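Local coordinates for protein angel homolog 2 (Homo sapiens, PDB 6RW0), which hydrolyses 2',3'-cyclic phosphates as a member of the CCR4/nocturin family and may bind the 3' untranslated regions of mRNA, at residues I205-L210 with I279-P284; S243-F248 with G262-Q267; L254-L259 with R275-P280. One frame throughout, in Å; residues are numbered along the deposited sequence. Where two conformers were deposited one is given.

Interaction 1 (I205-L210 with I279-P284); sequences IKLTQL and IPIWPP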
loop_
_atom_site.group_PDB
_atom_site.type_symbol
_atom_site.label_atom_id
_atom_site.label_comp_id
_atom_site.label_asym_id
_atom_site.label_seq_id
_atom_site.Cartn_x
_atom_site.Cartn_y
_atom_site.Cartn_z
ATOM N N ILE A 205 15.568 -4.067 -5.294
ATOM C CA ILE A 205 14.839 -4.695 -4.197
ATOM C C ILE A 205 13.355 -4.376 -4.288
ATOM O O ILE A 205 12.510 -5.264 -4.135
ATOM C CB ILE A 205 15.439 -4.321 -2.828
ATOM C CG1 ILE A 205 16.895 -4.757 -2.752
ATOM C CG2 ILE A 205 14.592 -4.976 -1.737
ATOM C CD1 ILE A 205 17.555 -4.335 -1.478
ATOM N N LYS A 206 13.005 -3.113 -4.554
ATOM C CA LYS A 206 11.596 -2.735 -4.629
ATOM C C LYS A 206 10.837 -3.564 -5.660
ATOM O O LYS A 206 9.725 -4.034 -5.390
ATOM C CB LYS A 206 11.448 -1.264 -4.995
ATOM C CG LYS A 206 11.553 -0.278 -3.889
ATOM C CD LYS A 206 10.821 0.982 -4.367
ATOM C CE LYS A 206 10.520 1.919 -3.228
ATOM N NZ LYS A 206 11.705 2.600 -2.714
ATOM N N LEU A 207 11.376 -3.669 -6.886
ATOM C CA LEU A 207 10.681 -4.419 -7.933
ATOM C C LEU A 207 10.575 -5.892 -7.576
ATOM O O LEU A 207 9.568 -6.538 -7.894
ATOM C CB LEU A 207 11.386 -4.266 -9.283
ATOM C CG LEU A 207 11.070 -2.947 -9.979
ATOM C CD1 LEU A 207 12.008 -2.749 -11.150
ATOM C CD2 LEU A 207 9.626 -2.878 -10.433
ATOM N N THR A 208 11.585 -6.443 -6.904
ATOM C CA THR A 208 11.531 -7.851 -6.535
ATOM C C THR A 208 10.506 -8.080 -5.429
ATOM O O THR A 208 9.764 -9.064 -5.464
ATOM C CB THR A 208 12.920 -8.342 -6.127
ATOM O OG1 THR A 208 13.862 -8.081 -7.183
ATOM C CG2 THR A 208 12.939 -9.841 -5.880
ATOM N N GLN A 209 10.452 -7.180 -4.441
ATOM C CA GLN A 209 9.407 -7.247 -3.422
ATOM C C GLN A 209 8.026 -7.173 -4.056
ATOM O O GLN A 209 7.133 -7.965 -3.739
ATOM C CB GLN A 209 9.600 -6.125 -2.401
ATOM C CG GLN A 209 10.864 -6.269 -1.571
ATOM C CD GLN A 209 10.981 -5.238 -0.461
ATOM O OE1 GLN A 209 10.318 -4.203 -0.482
ATOM N NE2 GLN A 209 11.844 -5.518 0.514
ATOM N N LEU A 210 7.829 -6.223 -4.967
ATOM C CA LEU A 210 6.550 -6.143 -5.665
ATOM C C LEU A 210 6.233 -7.443 -6.399
ATOM O O LEU A 210 5.098 -7.939 -6.338
ATOM C CB LEU A 210 6.568 -4.961 -6.629
ATOM C CG LEU A 210 5.329 -4.807 -7.504
ATOM C CD1 LEU A 210 4.107 -4.521 -6.647
ATOM C CD2 LEU A 210 5.526 -3.720 -8.536
ATOM N N ILE A 279 19.534 -8.203 -15.764
ATOM C CA ILE A 279 18.583 -8.973 -16.563
ATOM C C ILE A 279 18.878 -10.451 -16.315
ATOM O O ILE A 279 19.921 -10.946 -16.760
ATOM C CB ILE A 279 18.695 -8.642 -18.057
ATOM C CG1 ILE A 279 18.513 -7.145 -18.289
ATOM C CG2 ILE A 279 17.658 -9.428 -18.858
ATOM C CD1 ILE A 279 19.080 -6.657 -19.616
ATOM N N PRO A 280 18.026 -11.188 -15.585
ATOM C CA PRO A 280 16.823 -10.746 -14.884
ATOM C C PRO A 280 17.184 -9.979 -13.608
ATOM O O PRO A 280 18.330 -9.984 -13.133
ATOM C CB PRO A 280 16.131 -12.064 -14.532
ATOM C CG PRO A 280 17.284 -12.962 -14.221
ATOM C CD PRO A 280 18.340 -12.596 -15.265
ATOM N N ILE A 281 16.161 -9.350 -13.036
ATOM C CA ILE A 281 16.368 -8.492 -11.875
ATOM C C ILE A 281 16.784 -9.318 -10.668
ATOM O O ILE A 281 17.635 -8.897 -9.876
ATOM C CB ILE A 281 15.098 -7.675 -11.591
ATOM C CG1 ILE A 281 14.811 -6.711 -12.749
ATOM C CG2 ILE A 281 15.224 -6.922 -10.264
ATOM C CD1 ILE A 281 13.470 -5.976 -12.622
ATOM N N TRP A 282 16.161 -10.474 -10.502
ATOM C CA TRP A 282 16.336 -11.356 -9.327
ATOM C C TRP A 282 16.773 -12.741 -9.790
ATOM O O TRP A 282 16.527 -13.075 -10.928
ATOM C CB TRP A 282 15.027 -11.389 -8.520
ATOM C CG TRP A 282 13.852 -11.942 -9.260
ATOM C CD1 TRP A 282 13.586 -13.247 -9.541
ATOM C CD2 TRP A 282 12.768 -11.188 -9.812
ATOM N NE1 TRP A 282 12.419 -13.352 -10.236
ATOM C CE2 TRP A 282 11.896 -12.109 -10.424
ATOM C CE3 TRP A 282 12.456 -9.831 -9.850
ATOM C CZ2 TRP A 282 10.731 -11.708 -11.055
ATOM C CZ3 TRP A 282 11.304 -9.438 -10.479
ATOM C CH2 TRP A 282 10.461 -10.366 -11.079
ATOM N N PRO A 283 17.450 -13.529 -8.948
ATOM C CA PRO A 283 17.946 -14.814 -9.385
ATOM C C PRO A 283 16.901 -15.932 -9.525
ATOM O O PRO A 283 15.873 -15.845 -8.974
ATOM C CB PRO A 283 18.992 -15.161 -8.322
ATOM C CG PRO A 283 18.485 -14.505 -7.088
ATOM C CD PRO A 283 17.903 -13.207 -7.593
ATOM N N PRO A 284 17.227 -17.029 -10.233
ATOM C CA PRO A 284 16.304 -18.142 -10.405
ATOM C C PRO A 284 15.870 -18.849 -9.116
ATOM O O PRO A 284 14.809 -19.369 -9.104
ATOM C CB PRO A 284 17.036 -19.173 -11.273
ATOM C CG PRO A 284 18.351 -18.571 -11.639
ATOM C CD PRO A 284 18.459 -17.210 -11.002
#

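Interaction 2 (S243-F248 with G262-Q267); sequences SPLYSF and GKVSGQ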
loop_
_atom_site.group_PDB
_atom_site.type_symbol
_atom_site.label_atom_id
_atom_site.label_comp_id
_atom_site.label_asym_id
_atom_site.label_seq_id
_atom_site.Cartn_x
_atom_site.Cartn_y
_atom_site.Cartn_z
ATOM N N SER A 243 6.215 6.723 -12.097
ATOM C CA SER A 243 7.511 6.081 -12.000
ATOM C C SER A 243 7.483 4.748 -12.737
ATOM O O SER A 243 6.410 4.195 -13.003
ATOM C CB SER A 243 7.857 5.829 -10.537
ATOM O OG SER A 243 6.943 4.937 -9.910
ATOM N N PRO A 244 8.653 4.190 -13.060
ATOM C CA PRO A 244 8.654 2.853 -13.677
ATOM C C PRO A 244 7.897 1.811 -12.872
ATOM O O PRO A 244 7.167 0.993 -13.444
ATOM C CB PRO A 244 10.149 2.532 -13.806
ATOM C CG PRO A 244 10.787 3.893 -13.988
ATOM C CD PRO A 244 9.997 4.804 -13.071
ATOM N N LEU A 245 8.047 1.801 -11.551
ATOM C CA LEU A 245 7.329 0.818 -10.748
ATOM C C LEU A 245 5.816 1.029 -10.833
ATOM O O LEU A 245 5.057 0.067 -11.009
ATOM C CB LEU A 245 7.849 0.875 -9.317
ATOM C CG LEU A 245 7.274 -0.191 -8.390
ATOM C CD1 LEU A 245 8.287 -0.633 -7.335
ATOM C CD2 LEU A 245 5.979 0.266 -7.698
ATOM N N TYR A 246 5.362 2.278 -10.743
ATOM C CA TYR A 246 3.939 2.569 -10.886
ATOM C C TYR A 246 3.434 2.141 -12.256
ATOM O O TYR A 246 2.371 1.517 -12.371
ATOM C CB TYR A 246 3.706 4.067 -10.702
ATOM C CG TYR A 246 2.263 4.466 -10.901
ATOM C CD1 TYR A 246 1.363 4.441 -9.844
ATOM C CD2 TYR A 246 1.796 4.836 -12.152
ATOM C CE1 TYR A 246 0.038 4.796 -10.031
ATOM C CE2 TYR A 246 0.468 5.196 -12.348
ATOM C CZ TYR A 246 -0.402 5.164 -11.275
ATOM O OH TYR A 246 -1.725 5.510 -11.444
ATOM N N SER A 247 4.177 2.488 -13.308
ATOM C CA SER A 247 3.747 2.153 -14.660
ATOM C C SER A 247 3.642 0.648 -14.845
ATOM O O SER A 247 2.737 0.161 -15.533
ATOM C CB SER A 247 4.726 2.749 -15.665
ATOM O OG SER A 247 4.756 4.161 -15.549
ATOM N N PHE A 248 4.566 -0.108 -14.246
ATOM C CA PHE A 248 4.490 -1.564 -14.313
ATOM C C PHE A 248 3.174 -2.065 -13.727
ATOM O O PHE A 248 2.495 -2.911 -14.323
ATOM C CB PHE A 248 5.699 -2.184 -13.600
ATOM C CG PHE A 248 5.600 -3.679 -13.454
ATOM C CD1 PHE A 248 5.386 -4.470 -14.562
ATOM C CD2 PHE A 248 5.707 -4.284 -12.217
ATOM C CE1 PHE A 248 5.263 -5.840 -14.452
ATOM C CE2 PHE A 248 5.595 -5.669 -12.104
ATOM C CZ PHE A 248 5.375 -6.435 -13.218
ATOM N N GLY A 262 18.106 3.417 -8.940
ATOM C CA GLY A 262 17.500 4.502 -8.209
ATOM C C GLY A 262 16.420 5.258 -8.939
ATOM O O GLY A 262 15.843 6.184 -8.361
ATOM N N LYS A 263 16.151 4.923 -10.202
ATOM C CA LYS A 263 15.111 5.573 -10.984
ATOM C C LYS A 263 13.812 4.788 -10.981
ATOM O O LYS A 263 12.799 5.277 -11.488
ATOM C CB LYS A 263 15.585 5.807 -12.423
ATOM C CG LYS A 263 16.854 6.659 -12.517
ATOM C CD LYS A 263 16.704 8.036 -11.890
ATOM C CE LYS A 263 15.978 8.986 -12.817
ATOM N NZ LYS A 263 16.642 9.077 -14.144
ATOM N N VAL A 264 13.812 3.605 -10.378
ATOM C CA VAL A 264 12.647 2.729 -10.389
ATOM C C VAL A 264 11.462 3.384 -9.697
ATOM O O VAL A 264 10.326 3.328 -10.188
ATOM C CB VAL A 264 13.015 1.391 -9.725
ATOM C CG1 VAL A 264 11.792 0.572 -9.391
ATOM C CG2 VAL A 264 13.962 0.609 -10.600
ATOM N N SER A 265 11.696 3.983 -8.532
ATOM C CA SER A 265 10.601 4.451 -7.692
ATOM C C SER A 265 10.211 5.897 -7.947
ATOM O O SER A 265 9.130 6.316 -7.515
ATOM C CB SER A 265 10.996 4.363 -6.219
ATOM O OG SER A 265 12.019 5.317 -5.952
ATOM N N GLY A 266 11.088 6.675 -8.560
ATOM C CA GLY A 266 10.809 8.095 -8.817
ATOM C C GLY A 266 10.961 8.939 -7.563
ATOM O O GLY A 266 10.676 10.107 -7.616
ATOM N N GLN A 267 11.427 8.375 -6.454
ATOM C CA GLN A 267 11.646 9.139 -5.202
ATOM C C GLN A 267 12.868 10.029 -5.384
ATOM O O GLN A 267 13.703 9.646 -6.097
ATOM C CB GLN A 267 11.999 8.242 -4.023
ATOM C CG GLN A 267 10.871 7.363 -3.513
ATOM C CD GLN A 267 11.456 6.209 -2.743
ATOM O OE1 GLN A 267 12.090 5.345 -3.306
ATOM N NE2 GLN A 267 11.270 6.217 -1.442
#

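Interaction 3 (L254-L259 with R275-P280); sequences LNYEGL and RILSIP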
loop_
_atom_site.group_PDB
_atom_site.type_symbol
_atom_site.label_atom_id
_atom_site.label_comp_id
_atom_site.label_asym_id
_atom_site.label_seq_id
_atom_site.Cartn_x
_atom_site.Cartn_y
_atom_site.Cartn_z
ATOM N N LEU A 254 6.829 -3.755 -18.230
ATOM C CA LEU A 254 7.895 -2.793 -17.977
ATOM C C LEU A 254 9.122 -3.261 -18.733
ATOM O O LEU A 254 9.621 -4.363 -18.487
ATOM C CB LEU A 254 8.223 -2.679 -16.487
ATOM C CG LEU A 254 9.429 -1.776 -16.176
ATOM C CD1 LEU A 254 9.148 -0.340 -16.553
ATOM C CD2 LEU A 254 9.794 -1.878 -14.712
ATOM N N ASN A 255 9.612 -2.423 -19.637
ATOM C CA ASN A 255 10.901 -2.633 -20.277
ATOM C C ASN A 255 11.928 -1.915 -19.413
ATOM O O ASN A 255 11.944 -0.685 -19.349
ATOM C CB ASN A 255 10.868 -2.074 -21.692
ATOM C CG ASN A 255 12.161 -2.294 -22.423
ATOM O OD1 ASN A 255 13.186 -2.592 -21.813
ATOM N ND2 ASN A 255 12.131 -2.138 -23.736
ATOM N N TYR A 256 12.740 -2.671 -18.699
ATOM C CA TYR A 256 13.708 -2.103 -17.728
ATOM C C TYR A 256 15.122 -2.038 -18.309
ATOM O O TYR A 256 16.030 -1.826 -17.563
ATOM C CB TYR A 256 13.606 -2.830 -16.384
ATOM C CG TYR A 256 13.910 -4.300 -16.412
ATOM C CD1 TYR A 256 15.199 -4.752 -16.271
ATOM C CD2 TYR A 256 12.909 -5.236 -16.556
ATOM C CE1 TYR A 256 15.498 -6.094 -16.284
ATOM C CE2 TYR A 256 13.190 -6.585 -16.593
ATOM C CZ TYR A 256 14.491 -7.015 -16.450
ATOM O OH TYR A 256 14.818 -8.323 -16.487
ATOM N N GLU A 257 15.297 -2.199 -19.614
ATOM C CA GLU A 257 16.617 -2.058 -20.216
ATOM C C GLU A 257 17.190 -0.678 -19.921
ATOM O O GLU A 257 16.533 0.341 -20.149
ATOM C CB GLU A 257 16.490 -2.260 -21.728
ATOM C CG GLU A 257 17.795 -2.171 -22.497
ATOM C CD GLU A 257 17.611 -2.362 -23.997
ATOM O OE1 GLU A 257 16.514 -2.064 -24.519
ATOM O OE2 GLU A 257 18.571 -2.812 -24.656
ATOM N N GLY A 258 18.419 -0.648 -19.401
ATOM C CA GLY A 258 19.105 0.598 -19.116
ATOM C C GLY A 258 18.610 1.372 -17.915
ATOM O O GLY A 258 19.051 2.504 -17.713
ATOM N N LEU A 259 17.709 0.818 -17.121
ATOM C CA LEU A 259 17.089 1.589 -16.047
ATOM C C LEU A 259 17.957 1.553 -14.792
ATOM O O LEU A 259 18.176 0.467 -14.239
ATOM C CB LEU A 259 15.711 1.020 -15.748
ATOM C CG LEU A 259 14.868 1.644 -14.647
ATOM C CD1 LEU A 259 14.663 3.108 -14.909
ATOM C CD2 LEU A 259 13.523 0.915 -14.567
ATOM N N ARG A 275 24.089 1.709 -10.439
ATOM C CA ARG A 275 24.101 0.457 -11.203
ATOM C C ARG A 275 22.782 0.345 -11.975
ATOM O O ARG A 275 21.784 0.810 -11.498
ATOM C CB ARG A 275 24.273 -0.656 -10.171
ATOM C CG ARG A 275 24.165 -2.066 -10.710
ATOM C CD ARG A 275 24.581 -3.069 -9.651
ATOM N NE ARG A 275 23.847 -2.922 -8.403
ATOM C CZ ARG A 275 22.730 -3.563 -8.115
ATOM N NH1 ARG A 275 22.160 -4.308 -9.033
ATOM N NH2 ARG A 275 22.193 -3.464 -6.919
ATOM N N ILE A 276 22.831 -0.229 -13.164
ATOM C CA ILE A 276 21.672 -0.531 -14.003
ATOM C C ILE A 276 21.109 -1.884 -13.588
ATOM O O ILE A 276 21.867 -2.797 -13.249
ATOM C CB ILE A 276 22.098 -0.546 -15.487
ATOM C CG1 ILE A 276 22.849 0.737 -15.858
ATOM C CG2 ILE A 276 20.894 -0.802 -16.369
ATOM C CD1 ILE A 276 22.155 2.011 -15.525
ATOM N N LEU A 277 19.778 -2.029 -13.625
ATOM C CA LEU A 277 19.127 -3.281 -13.236
ATOM C C LEU A 277 19.708 -4.486 -13.969
ATOM O O LEU A 277 19.942 -4.435 -15.174
ATOM C CB LEU A 277 17.632 -3.208 -13.575
ATOM C CG LEU A 277 16.868 -2.427 -12.515
ATOM C CD1 LEU A 277 15.496 -2.084 -13.049
ATOM C CD2 LEU A 277 16.722 -3.175 -11.191
ATOM N N SER A 278 19.879 -5.599 -13.251
ATOM C CA SER A 278 20.300 -6.834 -13.911
ATOM C C SER A 278 19.162 -7.413 -14.762
ATOM O O SER A 278 17.986 -7.125 -14.547
ATOM C CB SER A 278 20.770 -7.869 -12.884
ATOM O OG SER A 278 21.978 -7.446 -12.270
ATOM N N ILE A 279 19.534 -8.203 -15.764
ATOM C CA ILE A 279 18.583 -8.973 -16.563
ATOM C C ILE A 279 18.878 -10.451 -16.315
ATOM O O ILE A 279 19.921 -10.946 -16.760
ATOM C CB ILE A 279 18.695 -8.642 -18.057
ATOM C CG1 ILE A 279 18.513 -7.145 -18.289
ATOM C CG2 ILE A 279 17.658 -9.428 -18.858
ATOM C CD1 ILE A 279 19.080 -6.657 -19.616
ATOM N N PRO A 280 18.026 -11.188 -15.585
ATOM C CA PRO A 280 16.823 -10.746 -14.884
ATOM C C PRO A 280 17.184 -9.979 -13.608
ATOM O O PRO A 280 18.330 -9.984 -13.133
ATOM C CB PRO A 280 16.131 -12.064 -14.532
ATOM C CG PRO A 280 17.284 -12.962 -14.221
ATOM C CD PRO A 280 18.340 -12.596 -15.265
HETATM O O HOH W 1 18.649 -3.488 -17.511
#

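Interaction 1 (I205-L210 with I279-P284)
Thr-208 meets Trp-282 with both arms of its side chain. With CG2 anti to the backbone N and OG1 beside it (chi1 -55°), the methyl lies 3.7 Å from CB of Trp-282 and the hydroxyl oxygen OG1 3.5 Å from CE3 of the indole, reached obliquely to the ring. The two side chains run past one another in opposite directions, as do those of Thr-208 and Ile-281, where OG1 comes within 3.6 Å of the methyl CG2. The polar needs of both partners are met elsewhere: OG1 bonds to the carbonyl of Asp-204 one helical turn back, and NE1 of Trp-282 to that of Ile-288. The purely apolar part pairs Leu-207 with Ile-281, crossing nearly at right angles with their CD1 methyls 3.8 Å apart. A glycine in place of Thr-208 would probably leave CB and the indole atom CE3 of Trp-282 without their cover and let the tryptophan shift. All four residues are buried. They lay the loop 279-284, which begins with a cis peptide before Pro-280, against one flank of helix 203-220; strand 329-331 backs Ile-281 and Trp-282 through Leu-330, while Leu-210 of the helix packs on helix 244-251.

Interaction 2 (S243-F248 with G262-Q267)
Pro-244, the first residue of helix 244-251, lays its ring against two successive carbonyls of the loop 262-267. Pro-244 CB lies 3.7 Å from Val-264 O. The ring leads on to Pro-244 CG, which is 3.5 Å from Lys-263 O. It closes at CD, which faces both carbonyls, 3.3 Å from the O of Lys-263 and equally far from that of Val-264. The proline nitrogen has no hydrogen to offer, and the carbonyl of Val-264 is taken instead by the next amide: Leu-245 N donates to Val-264 O over 3.1 Å with an N-H...O angle of 162°, tilted 19° from the carbonyl plane. A loop oxygen thus engages an amide of the first helical turn, whose N-H groups have no acceptor within the helix itself. Ser-243, at the N-cap, serves another of them, its OG accepting from Tyr-246 N over 3.2 Å; that hydroxyl also bonds to the carbonyl of Val-240. Chi1 of 63° sets OG between the backbone N and the carbonyl carbon, within range of the Tyr-246 amide, while CB lies 3.3 Å from Ser-265 O. Gly-266, at positive phi, passes close by, and a CB there would probably crowd CB of Ser-243. An ST turn shapes the loop at 265-267: Ser-265 OG accepts from Gln-267 N and donates to Gln-267 OE1, which it reaches on a lone pair in the carbonyl plane. On the apolar side, CB of Leu-245 touches CG1 of Val-264 at 4.0 Å.

Interaction 3 (L254-L259 with R275-P280)
Tyr-256 and Leu-277 cross at about a right angle, CB of the tyrosine 3.9 Å from CD1 of the leucine. The tyrosine stands with CG between its backbone N and carbonyl carbon (chi1 61°), which carries the ring along the loop 275-280 past Leu-277, Ser-278 and Ile-279 to Pro-280. Its CE1 lies 3.2 Å from the carbonyl oxygen of Ser-278, set obliquely to the ring, and CG1 of Ile-279 approaches the same carbon, again at a slant. Tyr-256 OH ends 3.5 Å from Pro-280 CA. Leu-259 takes the other relation to Leu-277: the two lie side by side and point the same way, CD2 of Leu-259 at 3.9 Å from CD1 of Leu-277. Their backbones are tied as well, since Leu-277 N donates to Leu-259 O over 3.0 Å at 170°, close to straight. Tyr-256 and Leu-259 are the first and last residues of a type II beta turn, with Gly-258 at positive phi. Methyl CG2 of Ile-276 rests on the glycine backbone, 3.5 Å from C of Gly-258. The turn follows strand 253-255, which pairs with strand 329-331, and Leu-277 also packs on Leu-207 of helix 203-220. An Asx turn overlaps its start, Asn-255 OD1 accepting from Glu-257 N. One water gives a hydrogen to Tyr-256 O and another to Leu-277 O, 2.8 Å away. Polar links across the contact thus run through backbone groups and this water, while side chains contribute mainly apolar surface; the main-chain bond and the water are therefore likely to set how the segments line up.

In the fold
The three contacts touch one another on the same side of the chain's centre. Interaction 1 is buried throughout and relies on packing, mostly of side chains, whereas interactions 2 and 3 are partly buried and each adds a backbone hydrogen bond; interaction 3, with the most exposed residues, also takes in a water. Interactions 1 and 3 share Ile-279 and Pro-280 and meet where Ile-281 packs on Tyr-256. All the loop segments come from the long connection between strands 253-255 and 329-331. Leu-207 of helix 203-220 reaches both Val-264 of interaction 2 and Leu-277 of interaction 3, and Lys-206 probably bonds to Gln-267. Pro-244 touches Leu-259, joining interactions 2 and 3.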